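Local coordinates for protein putative malic enzyme ((S)-malate:NAD+ oxidoreductase (decarboxylating)) (Streptococcus pyogenes, PDB 2A9F) that probably catalyses the NAD-dependent oxidative decarboxylation of (S)-malate with the help of a divalent metal ion such as magnesium or manganese, at residues I169-A174 and V284-A289; L207-A212 and M344-A349; S49-D54 and D60-K65. All blocks are in the same frame, centred on the assembly; numbering follows the deposited sequence.

Interaction 1: residues I169-A174 and V284-A289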
ATOM      1  N   ILE A 169      17.908 -13.384 -14.692  1.00 56.50           N
ATOM      2  CA  ILE A 169      17.267 -13.190 -15.990  1.00 54.85           C
ATOM      3  C   ILE A 169      18.103 -12.311 -16.904  1.00 54.33           C
ATOM      4  O   ILE A 169      18.031 -12.432 -18.124  1.00 54.80           O
ATOM      5  CB  ILE A 169      15.895 -12.522 -15.847  1.00 53.94           C
ATOM      6  CG1 ILE A 169      15.028 -13.309 -14.877  1.00 54.70           C
ATOM      7  CG2 ILE A 169      15.218 -12.457 -17.188  1.00 55.00           C
ATOM      8  CD1 ILE A 169      13.932 -12.487 -14.269  1.00 55.34           C
ATOM      9  N   VAL A 170      18.888 -11.413 -16.322  1.00 52.26           N
ATOM     10  CA  VAL A 170      19.710 -10.542 -17.138  1.00 52.83           C
ATOM     11  C   VAL A 170      20.998 -11.258 -17.499  1.00 52.43           C
ATOM     12  O   VAL A 170      21.609 -10.987 -18.535  1.00 52.05           O
ATOM     13  CB  VAL A 170      20.016  -9.221 -16.411  1.00 53.00           C
ATOM     14  CG1 VAL A 170      20.894  -8.331 -17.281  1.00 51.35           C
ATOM     15  CG2 VAL A 170      18.714  -8.518 -16.082  1.00 52.76           C
ATOM     16  N   VAL A 171      21.410 -12.182 -16.640  1.00 51.83           N
ATOM     17  CA  VAL A 171      22.613 -12.950 -16.905  1.00 49.37           C
ATOM     18  C   VAL A 171      22.277 -13.935 -18.015  1.00 47.98           C
ATOM     19  O   VAL A 171      23.085 -14.186 -18.910  1.00 46.32           O
ATOM     20  CB  VAL A 171      23.083 -13.700 -15.658  1.00 49.02           C
ATOM     21  CG1 VAL A 171      24.206 -14.683 -16.026  1.00 47.16           C
ATOM     22  CG2 VAL A 171      23.590 -12.686 -14.619  1.00 49.06           C
ATOM     23  N   LEU A 172      21.060 -14.457 -17.966  1.00 46.37           N
ATOM     24  CA  LEU A 172      20.608 -15.397 -18.961  1.00 46.15           C
ATOM     25  C   LEU A 172      20.513 -14.703 -20.309  1.00 47.58           C
ATOM     26  O   LEU A 172      20.769 -15.312 -21.355  1.00 48.71           O
ATOM     27  CB  LEU A 172      19.246 -15.968 -18.569  1.00 43.05           C
ATOM     28  CG  LEU A 172      18.775 -17.177 -19.379  1.00 43.65           C
ATOM     29  CD1 LEU A 172      19.900 -18.215 -19.463  1.00 47.27           C
ATOM     30  CD2 LEU A 172      17.555 -17.783 -18.728  1.00 43.63           C
ATOM     31  N   ALA A 173      20.156 -13.424 -20.296  1.00 47.66           N
ATOM     32  CA  ALA A 173      20.029 -12.690 -21.547  1.00 47.92           C
ATOM     33  C   ALA A 173      21.418 -12.344 -22.037  1.00 48.11           C
ATOM     34  O   ALA A 173      21.676 -12.318 -23.250  1.00 46.79           O
ATOM     35  CB  ALA A 173      19.209 -11.419 -21.344  1.00 47.28           C
ATOM     36  N   ALA A 174      22.309 -12.093 -21.079  1.00 46.29           N
ATOM     37  CA  ALA A 174      23.682 -11.735 -21.388  1.00 45.71           C
ATOM     38  C   ALA A 174      24.445 -12.887 -22.042  1.00 46.13           C
ATOM     39  O   ALA A 174      25.455 -12.668 -22.706  1.00 44.59           O
ATOM     40  CB  ALA A 174      24.399 -11.282 -20.132  1.00 45.22           C
ATOM     41  N   VAL A 284      33.839 -16.718 -21.514  1.00 61.80           N
ATOM     42  CA  VAL A 284      32.962 -15.669 -21.016  1.00 62.34           C
ATOM     43  C   VAL A 284      33.047 -15.806 -19.495  1.00 61.19           C
ATOM     44  O   VAL A 284      33.412 -16.868 -18.995  1.00 61.35           O
ATOM     45  CB  VAL A 284      31.500 -15.875 -21.487  1.00 63.17           C
ATOM     46  CG1 VAL A 284      30.620 -14.757 -20.968  1.00 64.90           C
ATOM     47  CG2 VAL A 284      31.445 -15.923 -22.998  1.00 64.52           C
ATOM     48  N   ILE A 285      32.719 -14.740 -18.771  1.00 59.22           N
ATOM     49  CA  ILE A 285      32.783 -14.743 -17.314  1.00 57.00           C
ATOM     50  C   ILE A 285      31.777 -13.775 -16.695  1.00 56.62           C
ATOM     51  O   ILE A 285      31.742 -12.598 -17.048  1.00 55.48           O
ATOM     52  CB  ILE A 285      34.200 -14.348 -16.841  1.00 58.28           C
ATOM     53  CG1 ILE A 285      35.169 -15.510 -17.085  1.00 58.34           C
ATOM     54  CG2 ILE A 285      34.168 -13.919 -15.374  1.00 58.36           C
ATOM     55  CD1 ILE A 285      36.597 -15.216 -16.680  1.00 58.84           C
ATOM     56  N   PHE A 286      30.965 -14.266 -15.767  1.00 56.73           N
ATOM     57  CA  PHE A 286      29.982 -13.411 -15.106  1.00 57.15           C
ATOM     58  C   PHE A 286      30.170 -13.424 -13.604  1.00 57.19           C
ATOM     59  O   PHE A 286      29.584 -14.232 -12.903  1.00 56.95           O
ATOM     60  CB  PHE A 286      28.565 -13.850 -15.480  1.00 56.88           C
ATOM     61  CG  PHE A 286      28.213 -13.545 -16.899  1.00 60.47           C
ATOM     62  CD1 PHE A 286      28.056 -12.230 -17.317  1.00 60.06           C
ATOM     63  CD2 PHE A 286      28.127 -14.558 -17.843  1.00 62.94           C
ATOM     64  CE1 PHE A 286      27.824 -11.930 -18.657  1.00 61.30           C
ATOM     65  CE2 PHE A 286      27.895 -14.267 -19.187  1.00 62.98           C
ATOM     66  CZ  PHE A 286      27.746 -12.954 -19.597  1.00 62.44           C
ATOM     67  N   ALA A 287      31.016 -12.528 -13.117  1.00 57.71           N
ATOM     68  CA  ALA A 287      31.283 -12.445 -11.694  1.00 57.61           C
ATOM     69  C   ALA A 287      30.239 -11.529 -11.084  1.00 57.76           C
ATOM     70  O   ALA A 287      30.441 -10.318 -10.996  1.00 59.76           O
ATOM     71  CB  ALA A 287      32.668 -11.899 -11.464  1.00 57.85           C
ATOM     72  N   MET A 288      29.121 -12.122 -10.671  1.00 56.98           N
ATOM     73  CA  MET A 288      28.003 -11.389 -10.094  1.00 56.13           C
ATOM     74  C   MET A 288      28.128 -11.039  -8.625  1.00 56.45           C
ATOM     75  O   MET A 288      27.262 -10.361  -8.078  1.00 56.10           O
ATOM     76  CB  MET A 288      26.716 -12.181 -10.304  1.00 55.68           C
ATOM     77  CG  MET A 288      26.384 -12.401 -11.758  1.00 55.80           C
ATOM     78  SD  MET A 288      26.365 -10.833 -12.637  1.00 52.92           S
ATOM     79  CE  MET A 288      28.031 -10.684 -13.116  1.00 55.62           C
ATOM     80  N   ALA A 289      29.188 -11.508  -7.978  1.00 57.90           N
ATOM     81  CA  ALA A 289      29.363 -11.215  -6.567  1.00 61.11           C
ATOM     82  C   ALA A 289      29.359  -9.704  -6.321  1.00 62.72           C
ATOM     83  O   ALA A 289      30.091  -8.943  -6.967  1.00 60.74           O
ATOM     84  CB  ALA A 289      30.648 -11.833  -6.047  1.00 58.95           C
TER
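Val171 and Ala174, one helical turn apart, meet the ring of Phe286 and thereby dock helix 162-180 against strand 284-287. Val171 lays its CG1 methyl over one face of the ring, 4.3 Å from Phe286 CG. That branch stands anti to the backbone N (chi1 170°), which leaves CG2 for a different neighbour. Ala174 comes in obliquely, its CB 3.8 Å from Phe286 CZ, near the far end of the ring. Ile175 and Ser178 continue the same helical surface around the phenylalanine.

Strand 284-287 lies in the parallel part of a mixed sheet, between strands 262-264 and 307-310, within the NAD-binding domain of Rossmann type. The contact is thus the helix-on-sheet packing on which such domains are built, with backbone bonding between Phe286 and Ile263.

Met288, farther along the segment, makes the sulfur contact. Its SD lies 3.9 Å from Val171 CG2, and the two side chains run past each other in opposite directions. Bends at chi2 (-53°) and chi3 (88°) bring SD to the valine and turn CE back toward the strand side; Ile319 touches both residues. Two residues on comes Asn290, predicted to bind malate, its side chain about 8 Å from that of Met288.

Interaction 2: residues L207-A212 and M344-A349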
ATOM      1  N   LEU A 207      18.973 -22.331 -16.774  1.00 46.83           N
ATOM      2  CA  LEU A 207      19.849 -22.705 -17.887  1.00 46.34           C
ATOM      3  C   LEU A 207      19.407 -23.994 -18.598  1.00 46.39           C
ATOM      4  O   LEU A 207      19.331 -24.051 -19.820  1.00 45.13           O
ATOM      5  CB  LEU A 207      21.272 -22.889 -17.399  1.00 44.33           C
ATOM      6  CG  LEU A 207      22.163 -21.666 -17.437  1.00 44.57           C
ATOM      7  CD1 LEU A 207      23.500 -22.025 -16.814  1.00 43.65           C
ATOM      8  CD2 LEU A 207      22.342 -21.205 -18.876  1.00 43.74           C
ATOM      9  N   LEU A 208      19.112 -25.033 -17.835  1.00 47.23           N
ATOM     10  CA  LEU A 208      18.704 -26.283 -18.454  1.00 48.90           C
ATOM     11  C   LEU A 208      17.409 -26.076 -19.223  1.00 50.01           C
ATOM     12  O   LEU A 208      17.256 -26.577 -20.339  1.00 52.07           O
ATOM     13  CB  LEU A 208      18.557 -27.377 -17.393  1.00 45.19           C
ATOM     14  CG  LEU A 208      19.911 -27.728 -16.763  1.00 47.76           C
ATOM     15  CD1 LEU A 208      19.765 -28.934 -15.835  1.00 48.44           C
ATOM     16  CD2 LEU A 208      20.934 -28.010 -17.863  1.00 44.68           C
ATOM     17  N   ALA A 209      16.496 -25.312 -18.626  1.00 51.83           N
ATOM     18  CA  ALA A 209      15.208 -25.000 -19.236  1.00 52.65           C
ATOM     19  C   ALA A 209      15.400 -24.125 -20.473  1.00 53.04           C
ATOM     20  O   ALA A 209      14.598 -24.157 -21.402  1.00 53.84           O
ATOM     21  CB  ALA A 209      14.325 -24.281 -18.229  1.00 52.32           C
ATOM     22  N   ALA A 210      16.479 -23.351 -20.481  1.00 52.93           N
ATOM     23  CA  ALA A 210      16.766 -22.461 -21.591  1.00 53.67           C
ATOM     24  C   ALA A 210      17.395 -23.189 -22.758  1.00 54.67           C
ATOM     25  O   ALA A 210      17.478 -22.645 -23.855  1.00 54.54           O
ATOM     26  CB  ALA A 210      17.675 -21.338 -21.133  1.00 50.52           C
ATOM     27  N   GLY A 211      17.835 -24.418 -22.525  1.00 57.09           N
ATOM     28  CA  GLY A 211      18.469 -25.188 -23.584  1.00 58.84           C
ATOM     29  C   GLY A 211      19.729 -25.907 -23.124  1.00 59.83           C
ATOM     30  O   GLY A 211      19.878 -27.108 -23.359  1.00 59.25           O
ATOM     31  N   ALA A 212      20.622 -25.168 -22.460  1.00 60.93           N
ATOM     32  CA  ALA A 212      21.889 -25.692 -21.945  1.00 59.89           C
ATOM     33  C   ALA A 212      21.915 -27.208 -21.743  1.00 59.73           C
ATOM     34  O   ALA A 212      21.091 -27.767 -21.020  1.00 58.42           O
ATOM     35  CB  ALA A 212      22.253 -24.984 -20.630  1.00 59.84           C
ATOM     36  N   MET A 344       8.306 -17.949 -18.568  1.00 58.27           N
ATOM     37  CA  MET A 344       8.041 -16.508 -18.632  1.00 56.74           C
ATOM     38  C   MET A 344       9.328 -15.725 -18.364  1.00 56.57           C
ATOM     39  O   MET A 344       9.581 -14.690 -18.989  1.00 57.62           O
ATOM     40  CB  MET A 344       6.972 -16.107 -17.600  1.00 54.72           C
ATOM     41  CG  MET A 344       5.524 -16.343 -18.051  1.00 50.77           C
ATOM     42  SD  MET A 344       4.315 -16.266 -16.725  1.00 47.98           S
ATOM     43  CE  MET A 344       4.522 -14.600 -16.172  1.00 48.90           C
ATOM     44  N   GLN A 345      10.144 -16.219 -17.435  1.00 55.54           N
ATOM     45  CA  GLN A 345      11.403 -15.564 -17.103  1.00 54.64           C
ATOM     46  C   GLN A 345      12.424 -15.676 -18.230  1.00 55.65           C
ATOM     47  O   GLN A 345      13.199 -14.735 -18.455  1.00 55.94           O
ATOM     48  CB  GLN A 345      11.971 -16.147 -15.814  1.00 54.42           C
ATOM     49  CG  GLN A 345      11.051 -15.947 -14.630  1.00 53.50           C
ATOM     50  CD  GLN A 345      11.583 -16.557 -13.364  1.00 52.90           C
ATOM     51  OE1 GLN A 345      12.757 -16.389 -13.016  1.00 54.03           O
ATOM     52  NE2 GLN A 345      10.719 -17.261 -12.648  1.00 53.59           N
ATOM     53  N   ILE A 346      12.436 -16.808 -18.942  1.00 55.03           N
ATOM     54  CA  ILE A 346      13.376 -16.982 -20.054  1.00 54.80           C
ATOM     55  C   ILE A 346      12.874 -16.092 -21.181  1.00 54.73           C
ATOM     56  O   ILE A 346      13.658 -15.481 -21.925  1.00 54.28           O
ATOM     57  CB  ILE A 346      13.452 -18.461 -20.546  1.00 56.48           C
ATOM     58  CG1 ILE A 346      14.066 -19.346 -19.456  1.00 58.02           C
ATOM     59  CG2 ILE A 346      14.320 -18.565 -21.804  1.00 53.38           C
ATOM     60  CD1 ILE A 346      14.132 -20.816 -19.828  1.00 57.97           C
ATOM     61  N   ALA A 347      11.550 -16.014 -21.285  1.00 54.44           N
ATOM     62  CA  ALA A 347      10.906 -15.179 -22.291  1.00 53.96           C
ATOM     63  C   ALA A 347      11.487 -13.781 -22.124  1.00 53.76           C
ATOM     64  O   ALA A 347      11.932 -13.160 -23.092  1.00 54.59           O
ATOM     65  CB  ALA A 347       9.405 -15.159 -22.071  1.00 53.66           C
ATOM     66  N   ALA A 348      11.509 -13.308 -20.882  1.00 52.91           N
ATOM     67  CA  ALA A 348      12.048 -11.990 -20.575  1.00 52.40           C
ATOM     68  C   ALA A 348      13.495 -11.878 -21.030  1.00 52.62           C
ATOM     69  O   ALA A 348      13.910 -10.845 -21.552  1.00 52.90           O
ATOM     70  CB  ALA A 348      11.946 -11.716 -19.075  1.00 50.56           C
ATOM     71  N   ALA A 349      14.261 -12.947 -20.844  1.00 52.83           N
ATOM     72  CA  ALA A 349      15.668 -12.949 -21.230  1.00 52.36           C
ATOM     73  C   ALA A 349      15.881 -12.798 -22.728  1.00 52.10           C
ATOM     74  O   ALA A 349      16.809 -12.116 -23.158  1.00 51.87           O
ATOM     75  CB  ALA A 349      16.341 -14.218 -20.742  1.00 52.10           C
TER
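Ile346 reaches across to helix 198-210 chiefly with its CD1 methyl, which makes the closest approaches. This CD1 sits 3.8 Å from Ala209 CB and 3.8 Å from Ala210 CB, so that two successive alanines receive it. Small side chains let the methyl come down to the main chain itself, with CD1 3.5 Å from Ala210 N and 3.6 Å from Ala209 C. The interaction is purely apolar packing, and no hydrogen bond passes between the two segments.

What delivers the methyl is the extended outer branch of the isoleucine: CG1 lies anti to the carbonyl carbon, and chi2 of 178° carries CD1 straight outward from helix 342-354. On the receiving side the helix is running out. Gly211 leaves helical geometry with a positive phi of 136°, a conformation that glycine adopts readily, and its N still bonds to Leu208 O at 3.1 Å.

Farther out, each segment leans on other parts of the NAD-binding domain. Leu207 turns away from Ile346 to pack on Ile191 of strand 190-194 and Ile175 of helix 162-180, while Ala210 also touches Leu186. Ala348 and Ala349 likewise meet helix 162-180, through Ile169 and Phe176, and Val375 and Val379 place helix 373-379 against another side of helix 342-354.

Interaction 3: residues S49-D54 and D60-K65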
ATOM      1  N   SER A  49     -20.736  -3.749  -5.616  1.00 45.99           N
ATOM      2  CA  SER A  49     -21.723  -4.787  -5.882  1.00 46.41           C
ATOM      3  C   SER A  49     -21.395  -5.727  -7.034  1.00 46.95           C
ATOM      4  O   SER A  49     -21.534  -6.943  -6.900  1.00 48.90           O
ATOM      5  CB  SER A  49     -23.100  -4.161  -6.116  1.00 46.54           C
ATOM      6  OG  SER A  49     -23.798  -3.990  -4.897  1.00 48.66           O
ATOM      7  N   ALA A  50     -20.973  -5.180  -8.167  1.00 45.88           N
ATOM      8  CA  ALA A  50     -20.642  -6.033  -9.301  1.00 46.96           C
ATOM      9  C   ALA A  50     -19.544  -7.005  -8.899  1.00 47.51           C
ATOM     10  O   ALA A  50     -19.622  -8.193  -9.224  1.00 48.06           O
ATOM     11  CB  ALA A  50     -20.196  -5.196 -10.508  1.00 45.07           C
ATOM     12  N   ILE A  51     -18.546  -6.502  -8.173  1.00 48.65           N
ATOM     13  CA  ILE A  51     -17.414  -7.314  -7.732  1.00 48.97           C
ATOM     14  C   ILE A  51     -17.819  -8.355  -6.691  1.00 50.02           C
ATOM     15  O   ILE A  51     -17.266  -9.449  -6.647  1.00 50.41           O
ATOM     16  CB  ILE A  51     -16.272  -6.414  -7.159  1.00 48.33           C
ATOM     17  CG1 ILE A  51     -15.846  -5.385  -8.204  1.00 46.72           C
ATOM     18  CG2 ILE A  51     -15.048  -7.254  -6.791  1.00 45.48           C
ATOM     19  CD1 ILE A  51     -14.771  -4.444  -7.725  1.00 46.71           C
ATOM     20  N   ALA A  52     -18.791  -8.025  -5.853  1.00 52.37           N
ATOM     21  CA  ALA A  52     -19.233  -8.973  -4.834  1.00 55.11           C
ATOM     22  C   ALA A  52     -19.858 -10.226  -5.473  1.00 57.17           C
ATOM     23  O   ALA A  52     -19.841 -11.309  -4.872  1.00 57.57           O
ATOM     24  CB  ALA A  52     -20.230  -8.298  -3.881  1.00 55.33           C
ATOM     25  N   LYS A  53     -20.408 -10.071  -6.681  1.00 57.94           N
ATOM     26  CA  LYS A  53     -21.020 -11.188  -7.409  1.00 60.47           C
ATOM     27  C   LYS A  53     -19.998 -11.919  -8.279  1.00 61.26           C
ATOM     28  O   LYS A  53     -20.096 -13.133  -8.471  1.00 62.85           O
ATOM     29  CB  LYS A  53     -22.168 -10.703  -8.306  1.00 60.10           C
ATOM     30  CG  LYS A  53     -23.494 -10.462  -7.593  1.00 58.67           C
ATOM     31  CD  LYS A  53     -24.487  -9.822  -8.545  1.00 58.38           C
ATOM     32  CE  LYS A  53     -25.811  -9.493  -7.863  1.00 57.21           C
ATOM     33  NZ  LYS A  53     -26.558 -10.706  -7.435  1.00 55.90           N
ATOM     34  N   ASP A  54     -19.035 -11.166  -8.808  1.00 60.43           N
ATOM     35  CA  ASP A  54     -17.977 -11.698  -9.667  1.00 60.46           C
ATOM     36  C   ASP A  54     -16.647 -11.063  -9.246  1.00 60.46           C
ATOM     37  O   ASP A  54     -16.305  -9.954  -9.677  1.00 58.82           O
ATOM     38  CB  ASP A  54     -18.278 -11.369 -11.139  1.00 60.19           C
ATOM     39  CG  ASP A  54     -17.199 -11.881 -12.099  1.00 61.87           C
ATOM     40  OD1 ASP A  54     -16.220 -12.519 -11.642  1.00 59.89           O
ATOM     41  OD2 ASP A  54     -17.337 -11.642 -13.320  1.00 61.11           O
ATOM     42  N   ASP A  60     -10.837  -5.458 -13.501  1.00 50.89           N
ATOM     43  CA  ASP A  60     -11.324  -4.460 -14.445  1.00 50.35           C
ATOM     44  C   ASP A  60     -11.745  -3.160 -13.777  1.00 48.92           C
ATOM     45  O   ASP A  60     -11.591  -2.088 -14.350  1.00 48.63           O
ATOM     46  CB  ASP A  60     -12.540  -4.993 -15.206  1.00 52.12           C
ATOM     47  CG  ASP A  60     -12.316  -6.364 -15.777  1.00 54.20           C
ATOM     48  OD1 ASP A  60     -12.589  -6.548 -16.980  1.00 56.01           O
ATOM     49  OD2 ASP A  60     -11.884  -7.256 -15.021  1.00 54.65           O
ATOM     50  N   LEU A  61     -12.265  -3.269 -12.561  1.00 48.86           N
ATOM     51  CA  LEU A  61     -12.788  -2.115 -11.838  1.00 47.67           C
ATOM     52  C   LEU A  61     -11.970  -1.531 -10.680  1.00 47.79           C
ATOM     53  O   LEU A  61     -12.377  -0.543 -10.083  1.00 50.15           O
ATOM     54  CB  LEU A  61     -14.210  -2.456 -11.357  1.00 44.60           C
ATOM     55  CG  LEU A  61     -15.129  -3.091 -12.426  1.00 39.57           C
ATOM     56  CD1 LEU A  61     -16.408  -3.597 -11.788  1.00 37.64           C
ATOM     57  CD2 LEU A  61     -15.446  -2.096 -13.518  1.00 34.70           C
ATOM     58  N   THR A  62     -10.825  -2.117 -10.352  1.00 47.35           N
ATOM     59  CA  THR A  62     -10.018  -1.584  -9.248  1.00 43.99           C
ATOM     60  C   THR A  62      -8.579  -1.416  -9.689  1.00 42.65           C
ATOM     61  O   THR A  62      -8.210  -1.850 -10.778  1.00 42.37           O
ATOM     62  CB  THR A  62     -10.044  -2.509  -8.017  1.00 44.00           C
ATOM     63  OG1 THR A  62      -9.143  -3.601  -8.215  1.00 38.87           O
ATOM     64  CG2 THR A  62     -11.448  -3.051  -7.787  1.00 43.17           C
ATOM     65  N   THR A  63      -7.764  -0.789  -8.852  1.00 41.15           N
ATOM     66  CA  THR A  63      -6.375  -0.593  -9.221  1.00 39.74           C
ATOM     67  C   THR A  63      -5.553  -1.860  -9.129  1.00 35.27           C
ATOM     68  O   THR A  63      -4.382  -1.853  -9.447  1.00 35.95           O
ATOM     69  CB  THR A  63      -5.698   0.515  -8.396  1.00 41.15           C
ATOM     70  OG1 THR A  63      -5.844   0.251  -6.996  1.00 42.68           O
ATOM     71  CG2 THR A  63      -6.297   1.851  -8.744  1.00 40.42           C
ATOM     72  N   LYS A  64      -6.169  -2.950  -8.709  1.00 34.20           N
ATOM     73  CA  LYS A  64      -5.464  -4.224  -8.634  1.00 37.61           C
ATOM     74  C   LYS A  64      -4.925  -4.557 -10.037  1.00 39.84           C
ATOM     75  O   LYS A  64      -3.952  -5.300 -10.199  1.00 40.49           O
ATOM     76  CB  LYS A  64      -6.425  -5.333  -8.178  1.00 36.37           C
ATOM     77  CG  LYS A  64      -5.796  -6.713  -8.042  1.00 36.18           C
ATOM     78  CD  LYS A  64      -6.859  -7.771  -7.793  1.00 37.19           C
ATOM     79  CE  LYS A  64      -6.247  -9.147  -7.549  1.00 38.46           C
ATOM     80  NZ  LYS A  64      -5.448  -9.197  -6.281  1.00 36.52           N
ATOM     81  N   LYS A  65      -5.586  -3.985 -11.039  1.00 39.48           N
ATOM     82  CA  LYS A  65      -5.264  -4.166 -12.449  1.00 39.71           C
ATOM     83  C   LYS A  65      -3.835  -3.785 -12.862  1.00 39.24           C
ATOM     84  O   LYS A  65      -3.202  -4.473 -13.678  1.00 38.04           O
ATOM     85  CB  LYS A  65      -6.270  -3.348 -13.273  1.00 40.81           C
ATOM     86  CG  LYS A  65      -6.185  -3.536 -14.772  1.00 41.35           C
ATOM     87  CD  LYS A  65      -7.245  -2.724 -15.530  1.00 40.90           C
ATOM     88  CE  LYS A  65      -7.049  -2.872 -17.049  1.00 40.72           C
ATOM     89  NZ  LYS A  65      -7.826  -1.873 -17.867  1.00 39.36           N
TER
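Ile51 projects from helix 45-53 toward Leu61 and Thr62, and the two partners meet it at different angles. Against Leu61 it runs alongside in the opposite sense, with Ile51 CG1 4.0 Å from Leu61 CD1. Thr62 instead crosses it obliquely: the methyl CG2 rests 3.6 Å from Ile51 CD1, which stands at the end of a straight CG1 arm. Ala50 adds a looser touch, its CB 4.3 Å from Leu61 CD1.

The two branches of Thr62 divide the work. While CG2 faces the isoleucine, OG1 lies between the backbone N and the carbonyl carbon (chi1 79°), bonded to Ala58 O and accepting Lys64 N at 3.1 Å with an N-H...O angle of 156°. These bonds probably help to set the rotation of the side chain and so the place of its methyl. The second subunit closes over the contact, with its Pro90 on Ile51 and its Glu93 on Thr62.

Leu57, in the short link between the helices, packs on Ala50 and Ile51. The arrangement is that of two consecutive short helices joined by a brief loop and folded against each other in the N-terminal domain of the malic enzyme family, the second helix, 58-61, leading into an ST turn at Thr62.

Interactions 1 and 2 are neighbours, their centres 13 Å apart, and they touch directly where helix 162-180 packs on helix 342-354. Their segments alternate along the chain, so that the NAD-binding domain is stitched together from distant parts of the sequence around one mixed sheet. Interaction 3 comes earlier in the chain and is local, closing before either of the others opens. It belongs to the N-terminal domain, with its centre 41 Å from that of interaction 1 and 34 Å from that of interaction 2. Two contacts thus join helices and sheet of one domain, whereas the third lies where the N-terminal domain meets the second subunit.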